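Local coordinates for NS1 (Human bocavirus, PDB 4KW3), which probably recognises the viral replication origin and nicks one DNA strand to start rolling-circle replication, this chain being its N-terminal nuclease domain, at residues A[227-235]-A[254-262]; A[38-49]-A[65-74]. One frame throughout, in Å; residues are numbered along the deposited sequence.

Contact 1. Residues A[227-235]-A[254-262]; sequences VCTSPDNWF and EHYRKNYHA
Polar bonds and aromatic packing join the loop after helix 225-228 to the start of helix 257-268, where Asn-233 and Phe-235 meet Lys-258. The contact lies at the outside of an HUH-type nuclease domain of the Rep class. Asn-233 OD1 accepts from Lys-258 N, in the first turn of the helix, at 3.0 Å. The bond is nearly straight (165°) and lies in the carbonyl plane, on a lone pair. At the other end of the amide, Asn-233 ND2 gives a bond of 2.9 Å to Ser-230 OG and a weak one to His-255 O. These bonds fix the rotation of the amide. Glu-254 takes two bonds from Ser-230. Glu-254 OE1 uses its syn lone pair for Ser-230 OG at 2.8 Å. Ser-230 N comes to OE2 from above the carboxylate plane. The Glu-254 chain starts anti to the backbone N and bends at chi2 (-79°), which brings the carboxylate to Ser-230. The Arg-257 guanidinium leads away from this contact: NH1 bonds to Leu-213 O, in the predicted RCR-3 motif, and NH2 to Gln-106 OE1. Phe-235 turns an edge to the face of His-261 in a T-shaped pair, with planes at 85°. Over one face of the same phenyl ring lies the Lys-258 chain, in a CH-pi contact with Lys-258 CD 3.6 Å from the Phe-235 ring centroid.

Contact 2. Residues A[38-49]-A[65-74]; sequences LAHGTEQSMIQL and LLISLEDRHF
Leu-65 O is gripped by two donors, Ser-68 OG at 2.9 Å and Leu-69 N at 3.0 Å, on a helix turn whose side chains pack against Ser-45. The motif is a pair of helices packed in a roughly antiparallel sense in the HUH-type nuclease domain. The axes of segments 43-49 and 65-69 run at 147° and come within 10.4 Å. Leu-65 divides its two methyls along helix 43-49. Leu-65 CD1 lies beside Ser-45, and Leu-65 CD2 reaches Gln-48 CB at 3.7 Å. One turn on, Leu-69 enters between Thr-42 and Met-46: Leu-69 CD2 meets Thr-42 CG2 at 3.6 Å. Met-46 points away from the other helix at its base, but the bend at chi2 (-51°) brings SD back to Leu-69 CD1, and chi3 then sets CE at the edge of the Phe-74 ring. Phe-74 follows His-73, the N-cap residue of helix 74-94, and its CB packs on the CB atoms of Leu-38 and Ala-39. The His-73 ring leads away to Ser-243. Ala-39 to Thr-42 form a type II beta turn with Gly-41 in third place. Arg-72 lies between this turn and Ser-68 of helix 60-69. Arg-72 NH1 gives a bond of 2.6 Å to Ser-68 O; the acceptor lies in the guanidinium plane, while the donor stands above the carbonyl plane. NH2 makes only a weak, bent bond to Gly-41 O (121°). Thr-42 CG2 sits over one guanidinium face, 3.5 Å from Arg-72 NH2.

How the contacts relate
From the N terminus, contact 2 comes first. It closes the loop between residues 49 and 65, which includes the start of helix 60-69. It ties the end of helix 31-38 and helix 43-49 to helix 60-69 and the start of helix 74-94. The chain then builds much of the sheet and several helices. Contact 1 follows, closing the loop between 235 and 254, which includes strands 241-247 and 250-251. The two are in series, neither nested nor crossed. Their centres are 20 Å apart, yet they touch: Leu-66 CD1 packs on Val-227 O at 3.5 Å, and Leu-49 also meets Val-227. Helix 225-228 thus packs against the helices of contact 2.

Contact 1. Residues A[227-235]-A[254-262]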
loop_
_atom_site.group_PDB
_atom_site.type_symbol
_atom_site.label_atom_id
_atom_site.label_comp_id
_atom_site.label_asym_id
_atom_site.label_seq_id
_atom_site.Cartn_x
_atom_site.Cartn_y
_atom_site.Cartn_z
ATOM N N VAL A 227 -4.433 -18.891 3.589
ATOM C CA VAL A 227 -4.087 -19.263 2.220
ATOM C C VAL A 227 -2.887 -18.456 1.703
ATOM O O VAL A 227 -1.945 -19.011 1.140
ATOM C CB VAL A 227 -5.280 -19.112 1.247
ATOM C CG1 VAL A 227 -4.837 -19.312 -0.200
ATOM C CG2 VAL A 227 -6.375 -20.090 1.600
ATOM N N CYS A 228 -2.923 -17.144 1.900
ATOM C CA CYS A 228 -1.953 -16.251 1.268
ATOM C C CYS A 228 -0.641 -16.157 2.005
ATOM O O CYS A 228 0.304 -15.557 1.492
ATOM C CB CYS A 228 -2.533 -14.847 1.103
ATOM S SG CYS A 228 -4.109 -14.777 0.241
ATOM N N THR A 229 -0.610 -16.657 3.237
ATOM C CA THR A 229 0.589 -16.572 4.086
ATOM C C THR A 229 1.171 -17.942 4.291
ATOM O O THR A 229 0.456 -18.880 4.676
ATOM C CB THR A 229 0.264 -15.963 5.494
ATOM O OG1 THR A 229 -0.444 -14.726 5.331
ATOM C CG2 THR A 229 1.521 -15.753 6.333
ATOM N N SER A 230 2.464 -18.071 4.032
ATOM C CA SER A 230 3.154 -19.337 4.279
ATOM C C SER A 230 3.471 -19.496 5.765
ATOM O O SER A 230 3.760 -18.526 6.455
ATOM C CB SER A 230 4.406 -19.439 3.414
ATOM O OG SER A 230 5.328 -18.424 3.749
ATOM N N PRO A 231 3.420 -20.735 6.261
ATOM C CA PRO A 231 3.491 -21.019 7.703
ATOM C C PRO A 231 4.651 -20.378 8.464
ATOM O O PRO A 231 4.399 -19.823 9.519
ATOM C CB PRO A 231 3.570 -22.534 7.730
ATOM C CG PRO A 231 2.735 -22.913 6.554
ATOM C CD PRO A 231 3.042 -21.928 5.490
ATOM N N ASP A 232 5.864 -20.381 7.927
ATOM C CA ASP A 232 6.992 -19.686 8.567
ATOM C C ASP A 232 6.805 -18.165 8.722
ATOM O O ASP A 232 7.561 -17.491 9.425
ATOM C CB ASP A 232 8.266 -19.939 7.775
ATOM C CG ASP A 232 8.676 -21.388 7.802
ATOM O OD1 ASP A 232 8.160 -22.138 8.661
ATOM O OD2 ASP A 232 9.511 -21.773 6.961
ATOM N N ASN A 233 5.801 -17.617 8.059
ATOM C CA ASN A 233 5.582 -16.187 8.129
ATOM C C ASN A 233 4.289 -15.804 8.827
ATOM O O ASN A 233 3.821 -14.670 8.734
ATOM C CB ASN A 233 5.644 -15.613 6.718
ATOM C CG ASN A 233 7.018 -15.770 6.107
ATOM O OD1 ASN A 233 7.908 -14.957 6.364
ATOM N ND2 ASN A 233 7.214 -16.844 5.324
ATOM N N TRP A 234 3.738 -16.746 9.576
ATOM C CA TRP A 234 2.481 -16.503 10.256
ATOM C C TRP A 234 2.694 -15.841 11.598
ATOM O O TRP A 234 3.482 -16.307 12.418
ATOM C CB TRP A 234 1.722 -17.789 10.441
ATOM C CG TRP A 234 0.381 -17.589 11.010
ATOM C CD1 TRP A 234 0.001 -17.745 12.316
ATOM C CD2 TRP A 234 -0.796 -17.214 10.284
ATOM N NE1 TRP A 234 -1.350 -17.495 12.438
ATOM C CE2 TRP A 234 -1.858 -17.160 11.207
ATOM C CE3 TRP A 234 -1.052 -16.916 8.939
ATOM C CZ2 TRP A 234 -3.152 -16.835 10.831
ATOM C CZ3 TRP A 234 -2.351 -16.586 8.563
ATOM C CH2 TRP A 234 -3.379 -16.555 9.502
ATOM N N PHE A 235 2.015 -14.723 11.794
ATOM C CA PHE A 235 2.093 -13.995 13.042
ATOM C C PHE A 235 0.890 -14.410 13.861
ATOM O O PHE A 235 -0.252 -14.059 13.522
ATOM C CB PHE A 235 2.086 -12.498 12.781
ATOM C CG PHE A 235 3.404 -11.951 12.287
ATOM C CD1 PHE A 235 4.413 -11.607 13.178
ATOM C CD2 PHE A 235 3.615 -11.735 10.927
ATOM C CE1 PHE A 235 5.612 -11.041 12.713
ATOM C CE2 PHE A 235 4.817 -11.198 10.449
ATOM C CZ PHE A 235 5.824 -10.858 11.349
ATOM N N GLU A 254 6.911 -12.164 0.495
ATOM C CA GLU A 254 6.132 -12.886 1.508
ATOM C C GLU A 254 6.974 -13.836 2.324
ATOM O O GLU A 254 6.839 -13.883 3.538
ATOM C CB GLU A 254 4.964 -13.663 0.859
ATOM C CG GLU A 254 3.902 -14.180 1.833
ATOM C CD GLU A 254 4.292 -15.468 2.582
ATOM O OE1 GLU A 254 5.186 -16.201 2.124
ATOM O OE2 GLU A 254 3.684 -15.762 3.630
ATOM N N HIS A 255 7.854 -14.591 1.673
ATOM C CA HIS A 255 8.528 -15.682 2.385
ATOM C C HIS A 255 9.677 -15.222 3.299
ATOM O O HIS A 255 10.165 -15.996 4.099
ATOM C CB HIS A 255 9.000 -16.767 1.407
ATOM C CG HIS A 255 9.975 -16.270 0.397
ATOM N ND1 HIS A 255 9.583 -15.725 -0.811
ATOM C CD2 HIS A 255 11.328 -16.217 0.414
ATOM C CE1 HIS A 255 10.656 -15.362 -1.492
ATOM N NE2 HIS A 255 11.727 -15.647 -0.771
ATOM N N TYR A 256 10.067 -13.954 3.214
ATOM C CA TYR A 256 11.094 -13.416 4.097
ATOM C C TYR A 256 10.523 -12.507 5.189
ATOM O O TYR A 256 11.296 -12.026 6.024
ATOM C CB TYR A 256 12.128 -12.603 3.305
ATOM C CG TYR A 256 12.963 -13.377 2.312
ATOM C CD1 TYR A 256 13.422 -14.656 2.600
ATOM C CD2 TYR A 256 13.279 -12.829 1.069
ATOM C CE1 TYR A 256 14.193 -15.366 1.680
ATOM C CE2 TYR A 256 14.042 -13.529 0.144
ATOM C CZ TYR A 256 14.497 -14.797 0.456
ATOM O OH TYR A 256 15.259 -15.496 -0.459
ATOM N N ARG A 257 9.211 -12.223 5.163
ATOM C CA ARG A 257 8.641 -11.165 6.046
ATOM C C ARG A 257 8.993 -11.420 7.521
ATOM O O ARG A 257 9.606 -10.577 8.171
ATOM C CB ARG A 257 7.107 -10.885 5.843
ATOM C CG ARG A 257 6.541 -9.781 6.791
ATOM C CD ARG A 257 5.026 -9.428 6.663
ATOM N NE ARG A 257 4.827 -8.466 5.604
ATOM C CZ ARG A 257 4.401 -7.214 5.740
ATOM N NH1 ARG A 257 4.032 -6.700 6.903
ATOM N NH2 ARG A 257 4.300 -6.479 4.658
ATOM N N LYS A 258 8.644 -12.596 8.037
ATOM C CA LYS A 258 8.838 -12.857 9.455
ATOM C C LYS A 258 10.316 -12.801 9.838
ATOM O O LYS A 258 10.663 -12.281 10.904
ATOM C CB LYS A 258 8.207 -14.179 9.879
ATOM C CG LYS A 258 8.239 -14.390 11.361
ATOM C CD LYS A 258 6.862 -14.235 11.966
ATOM C CE LYS A 258 6.472 -15.483 12.730
ATOM N NZ LYS A 258 7.406 -15.700 13.859
ATOM N N ASN A 259 11.187 -13.310 8.973
ATOM C CA ASN A 259 12.607 -13.217 9.267
ATOM C C ASN A 259 13.114 -11.776 9.214
ATOM O O ASN A 259 13.909 -11.353 10.061
ATOM C CB ASN A 259 13.431 -14.123 8.351
ATOM C CG ASN A 259 14.899 -14.130 8.724
ATOM O OD1 ASN A 259 15.775 -14.061 7.862
ATOM N ND2 ASN A 259 15.178 -14.184 10.025
ATOM N N TYR A 260 12.630 -11.020 8.237
ATOM C CA TYR A 260 12.946 -9.585 8.121
ATOM C C TYR A 260 12.594 -8.866 9.413
ATOM O O TYR A 260 13.421 -8.142 9.964
ATOM C CB TYR A 260 12.174 -8.974 6.957
ATOM C CG TYR A 260 12.722 -7.677 6.448
ATOM C CD1 TYR A 260 12.420 -6.472 7.082
ATOM C CD2 TYR A 260 13.482 -7.636 5.283
ATOM C CE1 TYR A 260 12.888 -5.265 6.586
ATOM C CE2 TYR A 260 13.960 -6.454 4.790
ATOM C CZ TYR A 260 13.666 -5.261 5.445
ATOM O OH TYR A 260 14.149 -4.074 4.936
ATOM N N HIS A 261 11.379 -9.102 9.911
ATOM C CA HIS A 261 10.948 -8.563 11.202
ATOM C C HIS A 261 11.834 -8.977 12.379
ATOM O O HIS A 261 12.160 -8.159 13.245
ATOM C CB HIS A 261 9.529 -9.001 11.481
ATOM C CG HIS A 261 9.028 -8.596 12.826
ATOM N ND1 HIS A 261 9.183 -9.386 13.946
ATOM C CD2 HIS A 261 8.377 -7.484 13.237
ATOM C CE1 HIS A 261 8.645 -8.781 14.987
ATOM N NE2 HIS A 261 8.152 -7.623 14.586
ATOM N N ALA A 262 12.208 -10.255 12.397
ATOM C CA ALA A 262 13.036 -10.826 13.454
ATOM C C ALA A 262 14.398 -10.134 13.489
ATOM O O ALA A 262 14.896 -9.787 14.551
ATOM C CB ALA A 262 13.212 -12.316 13.230
#

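Contact 2. Residues A[38-49]-A[65-74]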
loop_
_atom_site.group_PDB
_atom_site.type_symbol
_atom_site.label_atom_id
_atom_site.label_comp_id
_atom_site.label_asym_id
_atom_site.label_seq_id
_atom_site.Cartn_x
_atom_site.Cartn_y
_atom_site.Cartn_z
ATOM N N LEU A 38 -6.690 -2.568 -12.316
ATOM C CA LEU A 38 -5.336 -2.430 -11.778
ATOM C C LEU A 38 -4.389 -3.582 -12.114
ATOM O O LEU A 38 -3.172 -3.393 -12.162
ATOM C CB LEU A 38 -5.374 -2.259 -10.254
ATOM C CG LEU A 38 -6.253 -1.120 -9.751
ATOM C CD1 LEU A 38 -6.165 -1.027 -8.244
ATOM C CD2 LEU A 38 -5.873 0.202 -10.417
ATOM N N ALA A 39 -4.937 -4.770 -12.347
ATOM C CA ALA A 39 -4.110 -5.970 -12.479
ATOM C C ALA A 39 -4.598 -6.825 -13.636
ATOM O O ALA A 39 -4.823 -8.040 -13.491
ATOM C CB ALA A 39 -4.130 -6.768 -11.179
ATOM N N HIS A 40 -4.791 -6.184 -14.782
ATOM C CA HIS A 40 -5.268 -6.913 -15.927
ATOM C C HIS A 40 -4.296 -8.048 -16.257
ATOM O O HIS A 40 -3.078 -7.839 -16.305
ATOM C CB HIS A 40 -5.456 -5.996 -17.123
ATOM C CG HIS A 40 -6.060 -6.689 -18.295
ATOM N ND1 HIS A 40 -7.102 -7.584 -18.166
ATOM C CD2 HIS A 40 -5.744 -6.662 -19.611
ATOM C CE1 HIS A 40 -7.421 -8.054 -19.357
ATOM N NE2 HIS A 40 -6.610 -7.513 -20.249
ATOM N N GLY A 41 -4.841 -9.255 -16.427
ATOM C CA GLY A 41 -4.038 -10.448 -16.637
ATOM C C GLY A 41 -4.052 -11.414 -15.453
ATOM O O GLY A 41 -3.496 -12.513 -15.527
ATOM N N THR A 42 -4.711 -11.019 -14.367
ATOM C CA THR A 42 -4.678 -11.788 -13.134
ATOM C C THR A 42 -6.086 -12.207 -12.789
ATOM O O THR A 42 -6.296 -12.911 -11.800
ATOM C CB THR A 42 -4.192 -10.954 -11.899
ATOM O OG1 THR A 42 -5.027 -9.804 -11.748
ATOM C CG2 THR A 42 -2.737 -10.520 -12.007
ATOM N N GLU A 43 -7.061 -11.747 -13.572
ATOM C CA GLU A 43 -8.447 -11.886 -13.128
ATOM C C GLU A 43 -8.853 -13.343 -12.970
ATOM O O GLU A 43 -9.595 -13.678 -12.054
ATOM C CB GLU A 43 -9.439 -11.100 -14.001
ATOM C CG GLU A 43 -9.045 -10.945 -15.428
ATOM C CD GLU A 43 -8.247 -9.689 -15.709
ATOM O OE1 GLU A 43 -8.875 -8.626 -15.898
ATOM O OE2 GLU A 43 -7.006 -9.780 -15.793
ATOM N N GLN A 44 -8.323 -14.211 -13.823
ATOM C CA GLN A 44 -8.630 -15.631 -13.718
ATOM C C GLN A 44 -7.917 -16.258 -12.533
ATOM O O GLN A 44 -8.514 -17.034 -11.784
ATOM C CB GLN A 44 -8.244 -16.373 -14.991
ATOM C CG GLN A 44 -8.808 -17.762 -15.041
ATOM C CD GLN A 44 -10.319 -17.771 -14.884
ATOM O OE1 GLN A 44 -10.877 -18.645 -14.216
ATOM N NE2 GLN A 44 -10.990 -16.795 -15.499
ATOM N N SER A 45 -6.642 -15.913 -12.369
ATOM C CA SER A 45 -5.885 -16.375 -11.221
ATOM C C SER A 45 -6.600 -16.044 -9.900
ATOM O O SER A 45 -6.690 -16.904 -9.024
ATOM C CB SER A 45 -4.489 -15.761 -11.229
ATOM O OG SER A 45 -3.676 -16.346 -12.228
ATOM N N MET A 46 -7.137 -14.825 -9.777
ATOM C CA MET A 46 -7.868 -14.415 -8.576
ATOM C C MET A 46 -9.072 -15.305 -8.306
ATOM O O MET A 46 -9.328 -15.687 -7.160
ATOM C CB MET A 46 -8.352 -12.954 -8.670
ATOM C CG MET A 46 -7.246 -11.910 -8.813
ATOM S SD MET A 46 -5.944 -12.062 -7.573
ATOM C CE MET A 46 -6.743 -11.322 -6.151
ATOM N N ILE A 47 -9.799 -15.660 -9.359
ATOM C CA ILE A 47 -10.957 -16.532 -9.193
ATOM C C ILE A 47 -10.576 -17.925 -8.695
ATOM O O ILE A 47 -11.184 -18.444 -7.759
ATOM C CB ILE A 47 -11.751 -16.654 -10.503
ATOM C CG1 ILE A 47 -12.312 -15.283 -10.877
ATOM C CG2 ILE A 47 -12.890 -17.659 -10.350
ATOM C CD1 ILE A 47 -13.089 -15.258 -12.140
ATOM N N GLN A 48 -9.558 -18.510 -9.315
ATOM C CA GLN A 48 -9.078 -19.831 -8.946
ATOM C C GLN A 48 -8.625 -19.859 -7.493
ATOM O O GLN A 48 -8.814 -20.852 -6.789
ATOM C CB GLN A 48 -7.917 -20.216 -9.854
ATOM C CG GLN A 48 -7.884 -21.667 -10.230
ATOM C CD GLN A 48 -6.958 -21.908 -11.391
ATOM O OE1 GLN A 48 -6.666 -20.985 -12.162
ATOM N NE2 GLN A 48 -6.475 -23.142 -11.522
ATOM N N LEU A 49 -8.061 -18.742 -7.046
ATOM C CA LEU A 49 -7.547 -18.615 -5.694
ATOM C C LEU A 49 -8.632 -18.844 -4.635
ATOM O O LEU A 49 -8.327 -19.355 -3.548
ATOM C CB LEU A 49 -6.901 -17.246 -5.484
ATOM C CG LEU A 49 -6.152 -17.118 -4.164
ATOM C CD1 LEU A 49 -4.950 -18.030 -4.181
ATOM C CD2 LEU A 49 -5.769 -15.704 -3.879
ATOM N N LEU A 65 -0.144 -20.654 -8.194
ATOM C CA LEU A 65 -1.022 -19.507 -8.363
ATOM C C LEU A 65 -0.410 -18.294 -7.638
ATOM O O LEU A 65 -0.208 -17.234 -8.241
ATOM C CB LEU A 65 -2.394 -19.876 -7.812
ATOM C CG LEU A 65 -3.684 -19.293 -8.363
ATOM C CD1 LEU A 65 -3.648 -19.272 -9.881
ATOM C CD2 LEU A 65 -4.840 -20.183 -7.885
ATOM N N LEU A 66 -0.047 -18.482 -6.369
ATOM C CA LEU A 66 0.572 -17.423 -5.577
ATOM C C LEU A 66 1.927 -17.004 -6.124
ATOM O O LEU A 66 2.241 -15.814 -6.154
ATOM C CB LEU A 66 0.682 -17.832 -4.107
ATOM C CG LEU A 66 -0.679 -17.912 -3.429
ATOM C CD1 LEU A 66 -0.541 -18.476 -2.047
ATOM C CD2 LEU A 66 -1.333 -16.516 -3.408
ATOM N N ILE A 67 2.741 -17.969 -6.535
ATOM C CA ILE A 67 3.996 -17.637 -7.208
ATOM C C ILE A 67 3.758 -16.801 -8.477
ATOM O O ILE A 67 4.482 -15.834 -8.724
ATOM C CB ILE A 67 4.841 -18.898 -7.542
ATOM C CG1 ILE A 67 5.439 -19.469 -6.265
ATOM C CG2 ILE A 67 6.016 -18.535 -8.412
ATOM C CD1 ILE A 67 6.327 -18.450 -5.538
ATOM N N SER A 68 2.707 -17.103 -9.239
ATOM C CA SER A 68 2.539 -16.375 -10.483
ATOM C C SER A 68 1.974 -14.978 -10.203
ATOM O O SER A 68 2.139 -14.063 -11.001
ATOM C CB SER A 68 1.639 -17.119 -11.482
ATOM O OG SER A 68 0.273 -17.036 -11.130
ATOM N N LEU A 69 1.295 -14.823 -9.078
ATOM C CA LEU A 69 0.672 -13.550 -8.733
ATOM C C LEU A 69 1.600 -12.581 -8.032
ATOM O O LEU A 69 1.255 -11.422 -7.872
ATOM C CB LEU A 69 -0.540 -13.797 -7.838
ATOM C CG LEU A 69 -1.770 -14.261 -8.603
ATOM C CD1 LEU A 69 -2.928 -14.610 -7.655
ATOM C CD2 LEU A 69 -2.141 -13.181 -9.581
ATOM N N GLU A 70 2.801 -13.042 -7.703
ATOM C CA GLU A 70 3.625 -12.416 -6.664
ATOM C C GLU A 70 3.802 -10.894 -6.663
ATOM O O GLU A 70 3.646 -10.275 -5.601
ATOM C CB GLU A 70 4.982 -13.116 -6.612
ATOM C CG GLU A 70 5.912 -12.623 -5.532
ATOM C CD GLU A 70 7.330 -13.103 -5.751
ATOM O OE1 GLU A 70 7.509 -14.079 -6.516
ATOM O OE2 GLU A 70 8.263 -12.514 -5.163
ATOM N N ASP A 71 4.081 -10.265 -7.798
ATOM C CA ASP A 71 4.150 -8.785 -7.788
ATOM C C ASP A 71 3.065 -8.122 -8.640
ATOM O O ASP A 71 3.164 -6.952 -8.979
ATOM C CB ASP A 71 5.533 -8.296 -8.228
ATOM C CG ASP A 71 6.625 -8.626 -7.220
ATOM O OD1 ASP A 71 6.325 -8.869 -6.028
ATOM O OD2 ASP A 71 7.800 -8.690 -7.637
ATOM N N ARG A 72 2.041 -8.887 -8.991
ATOM C CA ARG A 72 1.104 -8.506 -10.030
ATOM C C ARG A 72 -0.331 -8.346 -9.540
ATOM O O ARG A 72 -1.181 -7.864 -10.288
ATOM C CB ARG A 72 1.097 -9.569 -11.146
ATOM C CG ARG A 72 2.435 -9.902 -11.784
ATOM C CD ARG A 72 2.340 -11.199 -12.623
ATOM N NE ARG A 72 1.173 -11.222 -13.514
ATOM C CZ ARG A 72 0.243 -12.180 -13.539
ATOM N NH1 ARG A 72 0.324 -13.226 -12.728
ATOM N NH2 ARG A 72 -0.776 -12.095 -14.384
ATOM N N HIS A 73 -0.641 -8.822 -8.338
ATOM C CA HIS A 73 -2.035 -8.732 -7.897
ATOM C C HIS A 73 -2.375 -7.272 -7.596
ATOM O O HIS A 73 -1.478 -6.449 -7.395
ATOM C CB HIS A 73 -2.311 -9.615 -6.690
ATOM C CG HIS A 73 -1.556 -9.204 -5.465
ATOM N ND1 HIS A 73 -0.286 -9.663 -5.183
ATOM C CD2 HIS A 73 -1.885 -8.362 -4.457
ATOM C CE1 HIS A 73 0.127 -9.140 -4.048
ATOM N NE2 HIS A 73 -0.820 -8.337 -3.591
ATOM N N PHE A 74 -3.666 -6.959 -7.560
ATOM C CA PHE A 74 -4.088 -5.567 -7.612
ATOM C C PHE A 74 -3.552 -4.749 -6.443
ATOM O O PHE A 74 -3.147 -3.604 -6.622
ATOM C CB PHE A 74 -5.609 -5.432 -7.752
ATOM C CG PHE A 74 -6.379 -5.706 -6.482
ATOM C CD1 PHE A 74 -6.621 -7.008 -6.067
ATOM C CD2 PHE A 74 -6.895 -4.655 -5.722
ATOM C CE1 PHE A 74 -7.355 -7.266 -4.915
ATOM C CE2 PHE A 74 -7.620 -4.903 -4.552
ATOM C CZ PHE A 74 -7.855 -6.208 -4.150
#